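PDB 5Y2A: insect group II chitinase from Ostrinia furnacalis, which probably hydrolyses beta-1,4-glycosidic bonds in chitin, here through the second catalytic domain of the enzyme, a member of glycoside hydrolase family 18. Local coordinates for residues L241-P246 with M335-S340; K328-R333 with N367-G372; K44-I49 with R101-V106; Y178-L183 with K234-K239. One frame throughout, in Å; residues are numbered along the deposited sequence.

Contact 1 (L241-P246 with M335-S340); sequences LVVGVP and MELGGS
With CG1 of Val242 swung opposite its backbone N (chi1 172°), that methyl lies against the main chain of Ser340, CG1 sitting 3.3 Å from Ser340 C, while CG2 comes up beside the Gly338-Gly339 peptide. Val243 has the same torsion but points to the other side of the sheet, where its CG2 touches CD1 of Leu337 at 3.7 Å. Parallel pairing fixes the register. Val243 N gives a straight bond to Gly339 O (2.9 Å, 163° at the hydrogen), and Leu241 O takes one from Gly338 N at 2.8 Å plus a weak one from Gly339 N. A water joins Val243 O to Ser340 OG. Gly339 has backbone angles at which a side chain would collide with the carbonyl oxygen before it. With an alanine in place of Val242 both methyls are gone, and the peptides running from Gly338 to Ser340 would probably be left with a gap beside them. These are neighbouring strands of the TIM barrel. Strand 189-192 pairs with 241-246 on its other edge and packs Trp189 and Ser191 on Val242; helix 224-233 lies over Val243 and Leu337, and helix 361-371 over Ser340.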
loop_
_atom_site.group_PDB
_atom_site.type_symbol
_atom_site.label_atom_id
_atom_site.label_comp_id
_atom_site.label_asym_id
_atom_site.label_seq_id
_atom_site.Cartn_x
_atom_site.Cartn_y
_atom_site.Cartn_z
ATOM N N LEU A 241 -22.801 1.729 -22.255
ATOM C CA LEU A 241 -22.404 2.111 -20.906
ATOM C C LEU A 241 -22.760 1.014 -19.912
ATOM O O LEU A 241 -23.909 0.576 -19.835
ATOM C CB LEU A 241 -23.063 3.427 -20.501
ATOM C CG LEU A 241 -22.620 4.636 -21.328
ATOM C CD1 LEU A 241 -23.354 5.894 -20.878
ATOM C CD2 LEU A 241 -21.102 4.813 -21.227
ATOM N N VAL A 242 -21.772 0.590 -19.135
ATOM C CA VAL A 242 -21.951 -0.430 -18.109
ATOM C C VAL A 242 -21.593 0.209 -16.772
ATOM O O VAL A 242 -20.478 0.717 -16.602
ATOM C CB VAL A 242 -21.089 -1.670 -18.403
ATOM C CG1 VAL A 242 -21.132 -2.656 -17.236
ATOM C CG2 VAL A 242 -21.568 -2.338 -19.693
ATOM N N VAL A 243 -22.532 0.191 -15.829
ATOM C CA VAL A 243 -22.392 0.953 -14.590
ATOM C C VAL A 243 -21.760 0.071 -13.517
ATOM O O VAL A 243 -22.347 -0.931 -13.097
ATOM C CB VAL A 243 -23.746 1.508 -14.124
ATOM C CG1 VAL A 243 -23.609 2.163 -12.756
ATOM C CG2 VAL A 243 -24.275 2.509 -15.145
ATOM N N GLY A 244 -20.566 0.453 -13.069
ATOM C CA GLY A 244 -19.889 -0.306 -12.035
ATOM C C GLY A 244 -20.526 -0.131 -10.669
ATOM O O GLY A 244 -21.038 0.934 -10.315
ATOM N N VAL A 245 -20.485 -1.206 -9.892
ATOM C CA VAL A 245 -20.986 -1.232 -8.521
ATOM C C VAL A 245 -19.845 -1.735 -7.645
ATOM O O VAL A 245 -19.300 -2.814 -7.916
ATOM C CB VAL A 245 -22.222 -2.141 -8.392
ATOM C CG1 VAL A 245 -22.727 -2.175 -6.947
ATOM C CG2 VAL A 245 -23.329 -1.716 -9.359
ATOM N N PRO A 246 -19.453 -1.009 -6.596
ATOM C CA PRO A 246 -18.393 -1.506 -5.705
ATOM C C PRO A 246 -18.949 -2.549 -4.739
ATOM O O PRO A 246 -20.019 -2.365 -4.153
ATOM C CB PRO A 246 -17.940 -0.244 -4.960
ATOM C CG PRO A 246 -19.214 0.580 -4.871
ATOM C CD PRO A 246 -19.958 0.311 -6.175
ATOM N N MET A 335 -32.768 3.466 -17.448
ATOM C CA MET A 335 -32.003 4.280 -18.387
ATOM C C MET A 335 -31.670 3.548 -19.679
ATOM O O MET A 335 -31.092 4.166 -20.583
ATOM C CB MET A 335 -30.706 4.756 -17.719
ATOM C CG MET A 335 -30.892 5.789 -16.623
ATOM S SD MET A 335 -31.188 7.445 -17.271
ATOM C CE MET A 335 -29.555 7.834 -17.875
ATOM N N GLU A 336 -31.989 2.256 -19.777
ATOM C CA GLU A 336 -31.715 1.454 -20.971
ATOM C C GLU A 336 -30.225 1.457 -21.322
ATOM O O GLU A 336 -29.828 1.653 -22.474
ATOM C CB GLU A 336 -32.570 1.933 -22.151
ATOM C CG GLU A 336 -34.064 1.922 -21.837
ATOM C CD GLU A 336 -34.914 2.490 -22.959
ATOM O OE1 GLU A 336 -35.876 1.814 -23.374
ATOM O OE2 GLU A 336 -34.626 3.618 -23.417
ATOM N N LEU A 337 -29.395 1.204 -20.314
ATOM C CA LEU A 337 -27.953 1.189 -20.493
ATOM C C LEU A 337 -27.513 -0.214 -20.908
ATOM O O LEU A 337 -28.337 -1.098 -21.143
ATOM C CB LEU A 337 -27.260 1.655 -19.213
ATOM C CG LEU A 337 -27.724 3.024 -18.706
ATOM C CD1 LEU A 337 -26.993 3.407 -17.422
ATOM C CD2 LEU A 337 -27.532 4.090 -19.781
ATOM N N GLY A 338 -26.197 -0.433 -20.994
ATOM C CA GLY A 338 -25.689 -1.719 -21.447
ATOM C C GLY A 338 -25.650 -2.797 -20.385
ATOM O O GLY A 338 -25.694 -3.990 -20.708
ATOM N N GLY A 339 -25.544 -2.415 -19.120
ATOM C CA GLY A 339 -25.528 -3.405 -18.059
ATOM C C GLY A 339 -24.845 -2.857 -16.818
ATOM O O GLY A 339 -24.661 -1.648 -16.675
ATOM N N SER A 340 -24.483 -3.782 -15.927
ATOM C CA SER A 340 -23.809 -3.447 -14.681
ATOM C C SER A 340 -22.476 -4.177 -14.608
ATOM O O SER A 340 -22.304 -5.249 -15.196
ATOM C CB SER A 340 -24.654 -3.824 -13.444
ATOM O OG SER A 340 -25.850 -3.061 -13.355
HETATM O O HOH W 1 -25.139 -0.951 -12.048
#

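Contact 2 (K328-R333 with N367-G372); sequences KAEYVR and NHVLRG
Arg333 reaches across to the last turn of the neighbouring helix, and its side chain can be followed outward. CB skirts Leu370, 4.4 Å from that leucine's CD2. CG is anti to the backbone N (chi1 -164°), and the extended chain from there carries CD past the carbonyl of Val369, 3.9 Å from its O. At the tip, NH1 donates to Val369 O at 2.9 Å. The oxygen lies at the edge of the guanidinium, in its plane; NH1 comes nearly in line with the C=O, at 172°, but the bond is bent at the hydrogen. A positive group at a helix's C-terminal turn would probably be welcomed by the partial negative charge gathered there.

The two segments belong to helices 322-334 and 361-371, in the helical layer outside the TIM barrel. They run nearly parallel, at 8°, with axes 8.8 Å apart. The small Ala329 is consistent with this closeness: its CB meets Val369 CB at 3.6 Å. Val369 also lays CG1 over the Ala329-Glu330 peptide and against CG of Glu330, the two side chains crossing at about a right angle. An alanine at Val369 has neither CG1 nor CG2, and a gap would probably open beside Glu330 CG and the Ala329-Glu330 peptide.

Deeper in, Leu370 brings CD2 to 3.4 Å from Ala329 O and to 3.9 Å from Val332 CG1; both Leu370 and Val332 also touch Ser340 on the barrel strand beneath. On the far side of helix 322-334, Tyr331 bonds through its OH to Asn225, a residue of the glycan site.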
loop_
_atom_site.group_PDB
_atom_site.type_symbol
_atom_site.label_atom_id
_atom_site.label_comp_id
_atom_site.label_asym_id
_atom_site.label_seq_id
_atom_site.Cartn_x
_atom_site.Cartn_y
_atom_site.Cartn_z
ATOM N N LYS A 328 -29.206 0.420 -8.312
ATOM C CA LYS A 328 -28.323 0.781 -9.412
ATOM C C LYS A 328 -28.559 -0.105 -10.625
ATOM O O LYS A 328 -28.481 0.371 -11.767
ATOM C CB LYS A 328 -26.871 0.732 -8.939
ATOM C CG LYS A 328 -26.556 1.888 -7.996
ATOM C CD LYS A 328 -25.130 1.842 -7.460
ATOM C CE LYS A 328 -24.834 3.107 -6.642
ATOM N NZ LYS A 328 -23.449 3.106 -6.079
ATOM N N ALA A 329 -28.890 -1.376 -10.398
ATOM C CA ALA A 329 -29.254 -2.249 -11.505
ATOM C C ALA A 329 -30.580 -1.822 -12.123
ATOM O O ALA A 329 -30.740 -1.861 -13.346
ATOM C CB ALA A 329 -29.318 -3.700 -11.024
ATOM N N GLU A 330 -31.543 -1.409 -11.295
ATOM C CA GLU A 330 -32.810 -0.929 -11.834
ATOM C C GLU A 330 -32.638 0.398 -12.557
ATOM O O GLU A 330 -33.322 0.651 -13.558
ATOM C CB GLU A 330 -33.850 -0.821 -10.713
ATOM C CG GLU A 330 -34.241 -2.183 -10.168
ATOM C CD GLU A 330 -35.366 -2.145 -9.149
ATOM O OE1 GLU A 330 -35.523 -1.125 -8.444
ATOM O OE2 GLU A 330 -36.081 -3.161 -9.045
ATOM N N TYR A 331 -31.717 1.241 -12.081
ATOM C CA TYR A 331 -31.349 2.456 -12.806
ATOM C C TYR A 331 -30.820 2.128 -14.195
ATOM O O TYR A 331 -31.182 2.781 -15.182
ATOM C CB TYR A 331 -30.305 3.225 -12.001
ATOM C CG TYR A 331 -29.740 4.458 -12.668
ATOM C CD1 TYR A 331 -30.365 5.690 -12.532
ATOM C CD2 TYR A 331 -28.564 4.399 -13.399
ATOM C CE1 TYR A 331 -29.837 6.828 -13.116
ATOM C CE2 TYR A 331 -28.031 5.533 -13.994
ATOM C CZ TYR A 331 -28.676 6.746 -13.846
ATOM O OH TYR A 331 -28.158 7.883 -14.426
ATOM N N VAL A 332 -29.927 1.137 -14.280
ATOM C CA VAL A 332 -29.411 0.679 -15.569
ATOM C C VAL A 332 -30.550 0.266 -16.492
ATOM O O VAL A 332 -30.569 0.609 -17.679
ATOM C CB VAL A 332 -28.417 -0.480 -15.353
ATOM C CG1 VAL A 332 -28.228 -1.276 -16.647
ATOM C CG2 VAL A 332 -27.080 0.066 -14.842
ATOM N N ARG A 333 -31.526 -0.463 -15.957
ATOM C CA ARG A 333 -32.614 -0.916 -16.806
ATOM C C ARG A 333 -33.530 0.240 -17.196
ATOM O O ARG A 333 -33.939 0.343 -18.361
ATOM C CB ARG A 333 -33.387 -2.029 -16.106
ATOM C CG ARG A 333 -34.258 -2.795 -17.049
ATOM C CD ARG A 333 -34.641 -4.124 -16.475
ATOM N NE ARG A 333 -35.603 -4.786 -17.342
ATOM C CZ ARG A 333 -35.962 -6.057 -17.222
ATOM N NH1 ARG A 333 -35.433 -6.807 -16.265
ATOM N NH2 ARG A 333 -36.845 -6.579 -18.061
ATOM N N ASN A 367 -28.032 -9.726 -10.854
ATOM C CA ASN A 367 -28.524 -10.676 -11.855
ATOM C C ASN A 367 -30.043 -10.783 -11.835
ATOM O O ASN A 367 -30.675 -10.980 -12.881
ATOM C CB ASN A 367 -27.908 -12.048 -11.620
ATOM C CG ASN A 367 -26.553 -12.172 -12.251
ATOM O OD1 ASN A 367 -26.424 -12.615 -13.389
ATOM N ND2 ASN A 367 -25.529 -11.757 -11.522
ATOM N N HIS A 368 -30.632 -10.690 -10.648
ATOM C CA HIS A 368 -32.085 -10.685 -10.510
ATOM C C HIS A 368 -32.713 -9.566 -11.335
ATOM O O HIS A 368 -33.646 -9.797 -12.114
ATOM C CB HIS A 368 -32.427 -10.553 -9.023
ATOM C CG HIS A 368 -33.873 -10.305 -8.741
ATOM N ND1 HIS A 368 -34.867 -11.189 -9.097
ATOM C CD2 HIS A 368 -34.490 -9.278 -8.108
ATOM C CE1 HIS A 368 -36.036 -10.710 -8.711
ATOM N NE2 HIS A 368 -35.834 -9.553 -8.107
ATOM N N VAL A 369 -32.180 -8.349 -11.207
ATOM C CA VAL A 369 -32.755 -7.194 -11.893
ATOM C C VAL A 369 -32.503 -7.269 -13.396
ATOM O O VAL A 369 -33.405 -7.026 -14.209
ATOM C CB VAL A 369 -32.187 -5.889 -11.305
ATOM C CG1 VAL A 369 -32.640 -4.699 -12.140
ATOM C CG2 VAL A 369 -32.603 -5.734 -9.848
ATOM N N LEU A 370 -31.264 -7.554 -13.789
ATOM C CA LEU A 370 -30.861 -7.396 -15.180
ATOM C C LEU A 370 -31.120 -8.630 -16.031
ATOM O O LEU A 370 -31.279 -8.505 -17.251
ATOM C CB LEU A 370 -29.375 -7.039 -15.261
ATOM C CG LEU A 370 -29.001 -5.691 -14.652
ATOM C CD1 LEU A 370 -27.520 -5.442 -14.868
ATOM C CD2 LEU A 370 -29.846 -4.580 -15.272
ATOM N N ARG A 371 -31.139 -9.817 -15.428
ATOM C CA ARG A 371 -31.264 -11.054 -16.181
ATOM C C ARG A 371 -32.427 -11.915 -15.704
ATOM O O ARG A 371 -32.562 -13.059 -16.158
ATOM C CB ARG A 371 -29.946 -11.835 -16.126
ATOM C CG ARG A 371 -28.776 -11.040 -16.714
ATOM C CD ARG A 371 -27.457 -11.732 -16.493
ATOM N NE ARG A 371 -27.301 -12.922 -17.325
ATOM C CZ ARG A 371 -26.500 -13.939 -17.023
ATOM N NH1 ARG A 371 -25.796 -13.921 -15.897
ATOM N NH2 ARG A 371 -26.408 -14.979 -17.841
ATOM N N GLY A 372 -33.275 -11.394 -14.817
ATOM C CA GLY A 372 -34.468 -12.109 -14.406
ATOM C C GLY A 372 -34.237 -13.343 -13.571
ATOM O O GLY A 372 -35.137 -14.182 -13.462
#

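Contact 3 (K44-I49 with R101-V106); sequences KEELVI and RRKFVV
Lys103 and Phe104, consecutive residues of helix 98-115 on the outside of the TIM barrel, hold the loop that leaves strand 34-42 and leads into strand 49-51.

The charged and polar grip belongs to Lys103. Its chain is extended from end to end, with CG anti to the backbone N (chi1 179°), and it delivers NZ to Glu46 twice. One bond is a salt bridge to OE1 at 2.8 Å, which NZ meets nearly along the C-O axis; the Glu46 chain bends at CG to bring the carboxylate round. The other runs from NZ to the backbone O of Glu46 at 2.9 Å, in the carbonyl plane and on a lone pair. A water held by Glu45 O makes a further, weak bond with NZ. Side chain and backbone of one residue thus clasp the same ammonium group. Two residues before Glu46, Lys44 forms a salt bridge with Asp274 of the second subunit.

Apolar packing is made by Val48 and Ile49. Val48 crosses the lysine at about a right angle, its CG1 4.0 Å from Lys103 CE. Ile49 sets CG1 obliquely against the Phe104 ring, 3.8 Å from CE2, and extends inward to Leu78 and Leu80 of strand 75-81.

The ring of Phe104 also has polar neighbours. Leu47 O lies at its edge, in plane, 3.6 Å from CD2. Over one face, offset toward the rim, sits a water that accepts from Ile49 N at 2.8 Å and donates to Phe104 O at 3.2 Å.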
loop_
_atom_site.group_PDB
_atom_site.type_symbol
_atom_site.label_atom_id
_atom_site.label_comp_id
_atom_site.label_asym_id
_atom_site.label_seq_id
_atom_site.Cartn_x
_atom_site.Cartn_y
_atom_site.Cartn_z
ATOM N N LYS A 44 7.390 -2.587 -19.006
ATOM C CA LYS A 44 7.936 -1.235 -19.072
ATOM C C LYS A 44 8.850 -1.061 -20.276
ATOM O O LYS A 44 8.886 0.019 -20.880
ATOM C CB LYS A 44 8.694 -0.925 -17.781
ATOM C CG LYS A 44 9.336 0.452 -17.721
ATOM C CD LYS A 44 10.316 0.535 -16.554
ATOM C CE LYS A 44 10.768 1.963 -16.292
ATOM N NZ LYS A 44 11.899 1.997 -15.319
ATOM N N GLU A 45 9.596 -2.104 -20.629
ATOM C CA GLU A 45 10.592 -2.047 -21.690
ATOM C C GLU A 45 10.000 -2.334 -23.064
ATOM O O GLU A 45 10.160 -1.535 -23.994
ATOM C CB GLU A 45 11.715 -3.042 -21.391
ATOM C CG GLU A 45 12.429 -2.761 -20.093
ATOM C CD GLU A 45 13.172 -1.446 -20.142
ATOM O OE1 GLU A 45 13.649 -1.080 -21.237
ATOM O OE2 GLU A 45 13.264 -0.772 -19.094
ATOM N N GLU A 46 9.287 -3.450 -23.196
ATOM C CA GLU A 46 8.783 -3.884 -24.489
ATOM C C GLU A 46 7.447 -3.260 -24.854
ATOM O O GLU A 46 7.064 -3.300 -26.029
ATOM C CB GLU A 46 8.652 -5.410 -24.508
ATOM C CG GLU A 46 9.959 -6.130 -24.218
ATOM C CD GLU A 46 11.037 -5.826 -25.241
ATOM O OE1 GLU A 46 10.691 -5.455 -26.386
ATOM O OE2 GLU A 46 12.234 -5.937 -24.890
ATOM N N LEU A 47 6.739 -2.691 -23.880
ATOM C CA LEU A 47 5.420 -2.097 -24.090
ATOM C C LEU A 47 4.462 -3.100 -24.735
ATOM O O LEU A 47 3.778 -2.804 -25.717
ATOM C CB LEU A 47 5.525 -0.817 -24.918
ATOM C CG LEU A 47 6.431 0.289 -24.363
ATOM C CD1 LEU A 47 6.450 1.482 -25.299
ATOM C CD2 LEU A 47 6.018 0.716 -22.956
ATOM N N VAL A 48 4.421 -4.308 -24.164
ATOM C CA VAL A 48 3.462 -5.336 -24.549
ATOM C C VAL A 48 2.881 -5.956 -23.285
ATOM O O VAL A 48 3.439 -5.842 -22.192
ATOM C CB VAL A 48 4.071 -6.442 -25.442
ATOM C CG1 VAL A 48 4.603 -5.863 -26.753
ATOM C CG2 VAL A 48 5.152 -7.193 -24.690
ATOM N N ILE A 49 1.741 -6.632 -23.458
ATOM C CA ILE A 49 1.088 -7.318 -22.348
ATOM C C ILE A 49 2.004 -8.388 -21.777
ATOM O O ILE A 49 2.662 -9.133 -22.516
ATOM C CB ILE A 49 -0.236 -7.944 -22.819
ATOM C CG1 ILE A 49 -1.237 -6.866 -23.220
ATOM C CG2 ILE A 49 -0.804 -8.877 -21.752
ATOM C CD1 ILE A 49 -2.466 -7.415 -23.936
ATOM N N ARG A 101 2.409 1.073 -30.830
ATOM C CA ARG A 101 1.025 0.615 -30.852
ATOM C C ARG A 101 0.873 -0.597 -31.753
ATOM O O ARG A 101 0.170 -1.552 -31.408
ATOM C CB ARG A 101 0.096 1.738 -31.314
ATOM C CG ARG A 101 0.051 2.924 -30.379
ATOM C CD ARG A 101 -1.220 3.723 -30.580
ATOM N NE ARG A 101 -1.442 4.101 -31.973
ATOM C CZ ARG A 101 -1.138 5.292 -32.483
ATOM N NH1 ARG A 101 -0.598 6.227 -31.714
ATOM N NH2 ARG A 101 -1.384 5.551 -33.763
ATOM N N ARG A 102 1.545 -0.583 -32.906
ATOM C CA ARG A 102 1.438 -1.694 -33.843
ATOM C C ARG A 102 2.014 -2.971 -33.246
ATOM O O ARG A 102 1.402 -4.042 -33.332
ATOM C CB ARG A 102 2.134 -1.333 -35.157
ATOM C CG ARG A 102 2.115 -2.447 -36.173
ATOM C CD ARG A 102 0.684 -2.871 -36.460
ATOM N NE ARG A 102 0.614 -4.007 -37.373
ATOM C CZ ARG A 102 -0.486 -4.722 -37.590
ATOM N NH1 ARG A 102 -1.614 -4.427 -36.955
ATOM N NH2 ARG A 102 -0.457 -5.739 -38.441
ATOM N N LYS A 103 3.201 -2.876 -32.643
ATOM C CA LYS A 103 3.784 -4.013 -31.934
ATOM C C LYS A 103 2.852 -4.511 -30.831
ATOM O O LYS A 103 2.663 -5.723 -30.665
ATOM C CB LYS A 103 5.144 -3.599 -31.367
ATOM C CG LYS A 103 5.890 -4.648 -30.564
ATOM C CD LYS A 103 7.072 -3.990 -29.846
ATOM C CE LYS A 103 7.809 -4.952 -28.929
ATOM N NZ LYS A 103 8.849 -4.235 -28.133
ATOM N N PHE A 104 2.253 -3.588 -30.074
ATOM C CA PHE A 104 1.341 -3.970 -28.995
ATOM C C PHE A 104 0.161 -4.774 -29.526
ATOM O O PHE A 104 -0.184 -5.829 -28.980
ATOM C CB PHE A 104 0.852 -2.717 -28.266
ATOM C CG PHE A 104 -0.165 -2.992 -27.187
ATOM C CD1 PHE A 104 -1.518 -3.038 -27.484
ATOM C CD2 PHE A 104 0.236 -3.200 -25.876
ATOM C CE1 PHE A 104 -2.456 -3.293 -26.496
ATOM C CE2 PHE A 104 -0.693 -3.452 -24.878
ATOM C CZ PHE A 104 -2.044 -3.502 -25.190
ATOM N N VAL A 105 -0.472 -4.282 -30.594
ATOM C CA VAL A 105 -1.684 -4.910 -31.119
ATOM C C VAL A 105 -1.389 -6.319 -31.618
ATOM O O VAL A 105 -2.134 -7.265 -31.339
ATOM C CB VAL A 105 -2.298 -4.038 -32.229
ATOM C CG1 VAL A 105 -3.404 -4.797 -32.951
ATOM C CG2 VAL A 105 -2.817 -2.734 -31.652
ATOM N N VAL A 106 -0.306 -6.479 -32.379
ATOM C CA VAL A 106 0.045 -7.800 -32.901
ATOM C C VAL A 106 0.317 -8.773 -31.757
ATOM O O VAL A 106 -0.167 -9.911 -31.756
ATOM C CB VAL A 106 1.249 -7.700 -33.854
ATOM C CG1 VAL A 106 1.810 -9.082 -34.136
ATOM C CG2 VAL A 106 0.835 -7.016 -35.145
HETATM O O HOH W 2 9.687 -1.331 -26.868
HETATM O O HOH W 3 0.720 -6.723 -26.058
#

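Contact 4 (Y178-L183 with K234-K239); sequences YNVPAL and KGADRK
No direct hydrogen bond crosses between Val180-Pro181 and Lys234-Ala236; instead a backbone carbonyl is lodged among aliphatic carbons. Lys234 O approaches both Val180 CG1 and Pro181 CD to 3.6 Å. The site lies on the outside of the TIM barrel, where helix 224-233 ends in a Schellman motif and meets the start of helix 180-186.

Gly235 carries that Schellman turn with positive phi (112°). A CB there would clash with the carbonyl oxygen of Lys234 and would also run into Pro181 CG, so both the local backbone and the contact are consistent with a glycine here.

Val180 is the main plug. CG1, anti to the backbone N (chi1 171°), fits between Lys234 and Ala236, 3.8 Å from Lys234 CB and 4.0 Å from Ala236 CB; CG2 stays on the lysine side, also against Lys234 CB. Val180 and Lys234 cross at about a right angle. Val180 also packs against Trp231 of helix 224-233.

Beyond CB, the lysine chain bends at CG and CD, turning NZ toward the C-terminal end of helix 171-177. There a water connects NZ with Tyr178 O, and Asp175 is a long, weak ion partner.

Helix 180-186 is begun by Asn179 at its N-cap. Its OD1 receives Ala182 N at 3.2 Å, the donor standing well above the plane of the amide carbonyl.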
loop_
_atom_site.group_PDB
_atom_site.type_symbol
_atom_site.label_atom_id
_atom_site.label_comp_id
_atom_site.label_asym_id
_atom_site.label_seq_id
_atom_site.Cartn_x
_atom_site.Cartn_y
_atom_site.Cartn_z
ATOM N N TYR A 178 -10.653 11.276 -22.570
ATOM C CA TYR A 178 -11.462 10.446 -23.457
ATOM C C TYR A 178 -12.039 11.229 -24.628
ATOM O O TYR A 178 -12.675 12.274 -24.441
ATOM C CB TYR A 178 -12.594 9.776 -22.673
ATOM C CG TYR A 178 -12.105 8.945 -21.508
ATOM C CD1 TYR A 178 -11.166 7.936 -21.699
ATOM C CD2 TYR A 178 -12.583 9.162 -20.226
ATOM C CE1 TYR A 178 -10.710 7.170 -20.635
ATOM C CE2 TYR A 178 -12.133 8.401 -19.155
ATOM C CZ TYR A 178 -11.198 7.405 -19.372
ATOM O OH TYR A 178 -10.752 6.647 -18.309
ATOM N N ASN A 179 -11.810 10.707 -25.830
ATOM C CA ASN A 179 -12.608 11.018 -27.012
ATOM C C ASN A 179 -13.843 10.133 -26.916
ATOM O O ASN A 179 -13.871 9.011 -27.422
ATOM C CB ASN A 179 -11.812 10.752 -28.285
ATOM C CG ASN A 179 -12.580 11.109 -29.555
ATOM O OD1 ASN A 179 -13.811 11.085 -29.588
ATOM N ND2 ASN A 179 -11.844 11.438 -30.611
ATOM N N VAL A 180 -14.875 10.648 -26.246
ATOM C CA VAL A 180 -16.025 9.811 -25.902
ATOM C C VAL A 180 -16.726 9.243 -27.132
ATOM O O VAL A 180 -17.013 8.036 -27.145
ATOM C CB VAL A 180 -16.978 10.582 -24.971
ATOM C CG1 VAL A 180 -18.275 9.806 -24.780
ATOM C CG2 VAL A 180 -16.294 10.847 -23.630
ATOM N N PRO A 181 -17.030 10.026 -28.180
ATOM C CA PRO A 181 -17.702 9.423 -29.349
ATOM C C PRO A 181 -16.909 8.299 -30.000
ATOM O O PRO A 181 -17.496 7.288 -30.406
ATOM C CB PRO A 181 -17.884 10.617 -30.299
ATOM C CG PRO A 181 -17.893 11.805 -29.413
ATOM C CD PRO A 181 -16.905 11.489 -28.329
ATOM N N ALA A 182 -15.589 8.452 -30.117
ATOM C CA ALA A 182 -14.778 7.414 -30.745
ATOM C C ALA A 182 -14.741 6.150 -29.899
ATOM O O ALA A 182 -14.801 5.036 -30.433
ATOM C CB ALA A 182 -13.362 7.931 -30.998
ATOM N N LEU A 183 -14.625 6.302 -28.576
ATOM C CA LEU A 183 -14.586 5.136 -27.698
ATOM C C LEU A 183 -15.916 4.391 -27.719
ATOM O O LEU A 183 -15.945 3.159 -27.804
ATOM C CB LEU A 183 -14.216 5.566 -26.277
ATOM C CG LEU A 183 -12.810 6.165 -26.191
ATOM C CD1 LEU A 183 -12.500 6.679 -24.793
ATOM C CD2 LEU A 183 -11.768 5.136 -26.635
ATOM N N LYS A 234 -21.761 13.531 -23.536
ATOM C CA LYS A 234 -20.524 13.610 -24.297
ATOM C C LYS A 234 -20.559 12.773 -25.568
ATOM O O LYS A 234 -19.574 12.774 -26.314
ATOM C CB LYS A 234 -19.331 13.187 -23.435
ATOM C CG LYS A 234 -18.967 14.195 -22.365
ATOM C CD LYS A 234 -18.029 15.240 -22.921
ATOM C CE LYS A 234 -16.763 15.335 -22.104
ATOM N NZ LYS A 234 -15.678 16.008 -22.867
ATOM N N GLY A 235 -21.648 12.055 -25.830
ATOM C CA GLY A 235 -21.798 11.325 -27.070
ATOM C C GLY A 235 -21.782 9.816 -26.961
ATOM O O GLY A 235 -21.715 9.146 -27.997
ATOM N N ALA A 236 -21.827 9.257 -25.755
ATOM C CA ALA A 236 -21.779 7.811 -25.591
ATOM C C ALA A 236 -23.120 7.170 -25.934
ATOM O O ALA A 236 -24.182 7.694 -25.586
ATOM C CB ALA A 236 -21.388 7.449 -24.156
ATOM N N ASP A 237 -23.052 6.031 -26.621
ATOM C CA ASP A 237 -24.197 5.149 -26.840
ATOM C C ASP A 237 -24.662 4.564 -25.507
ATOM O O ASP A 237 -23.872 3.915 -24.814
ATOM C CB ASP A 237 -23.780 4.039 -27.811
ATOM C CG ASP A 237 -24.891 3.039 -28.109
ATOM O OD1 ASP A 237 -25.990 3.129 -27.525
ATOM O OD2 ASP A 237 -24.644 2.129 -28.930
ATOM N N ARG A 238 -25.934 4.777 -25.139
ATOM C CA ARG A 238 -26.397 4.301 -23.834
ATOM C C ARG A 238 -26.198 2.791 -23.670
ATOM O O ARG A 238 -25.849 2.322 -22.578
ATOM C CB ARG A 238 -27.890 4.606 -23.630
ATOM C CG ARG A 238 -28.286 6.054 -23.450
ATOM C CD ARG A 238 -29.821 6.199 -23.366
ATOM N NE ARG A 238 -30.156 7.561 -22.948
ATOM C CZ ARG A 238 -30.652 7.896 -21.762
ATOM N NH1 ARG A 238 -30.896 6.964 -20.857
ATOM N NH2 ARG A 238 -30.899 9.170 -21.484
ATOM N N LYS A 239 -26.399 2.014 -24.746
ATOM C CA LYS A 239 -26.214 0.570 -24.657
ATOM C C LYS A 239 -24.755 0.163 -24.454
ATOM O O LYS A 239 -24.491 -1.008 -24.171
ATOM C CB LYS A 239 -26.814 -0.181 -25.867
ATOM C CG LYS A 239 -28.348 -0.147 -25.902
ATOM C CD LYS A 239 -28.923 -0.623 -24.574
ATOM C CE LYS A 239 -28.658 -2.085 -24.230
ATOM N NZ LYS A 239 -29.436 -2.501 -23.018
HETATM O O HOH W 4 -13.948 14.210 -23.002
#

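In the fold
From the N terminus, contact 3 comes first, closing the loop between 44-49 and 101-106 and fastening a strand-to-strand loop to an outer helix. Contact 4 follows in series, joining helix 180-186 to the end of helix 224-233. The chain then goes straight from 239 into strand 241-246, where contact 1 pairs it with 335-340. Contacts 1 and 2 cross, their segments alternating: helix 322-334, strand 339-343 and helix 361-371 are consecutive, with a probable hydrogen bond from Leu337 N to Val332 O. Lys239 and Arg238 tie contact 4 to contact 1 through the carbonyls of Leu337 and Met335. Contact 3 stands apart, its centre about 37 Å from that of contact 2, on the opposite side of the chain's centre.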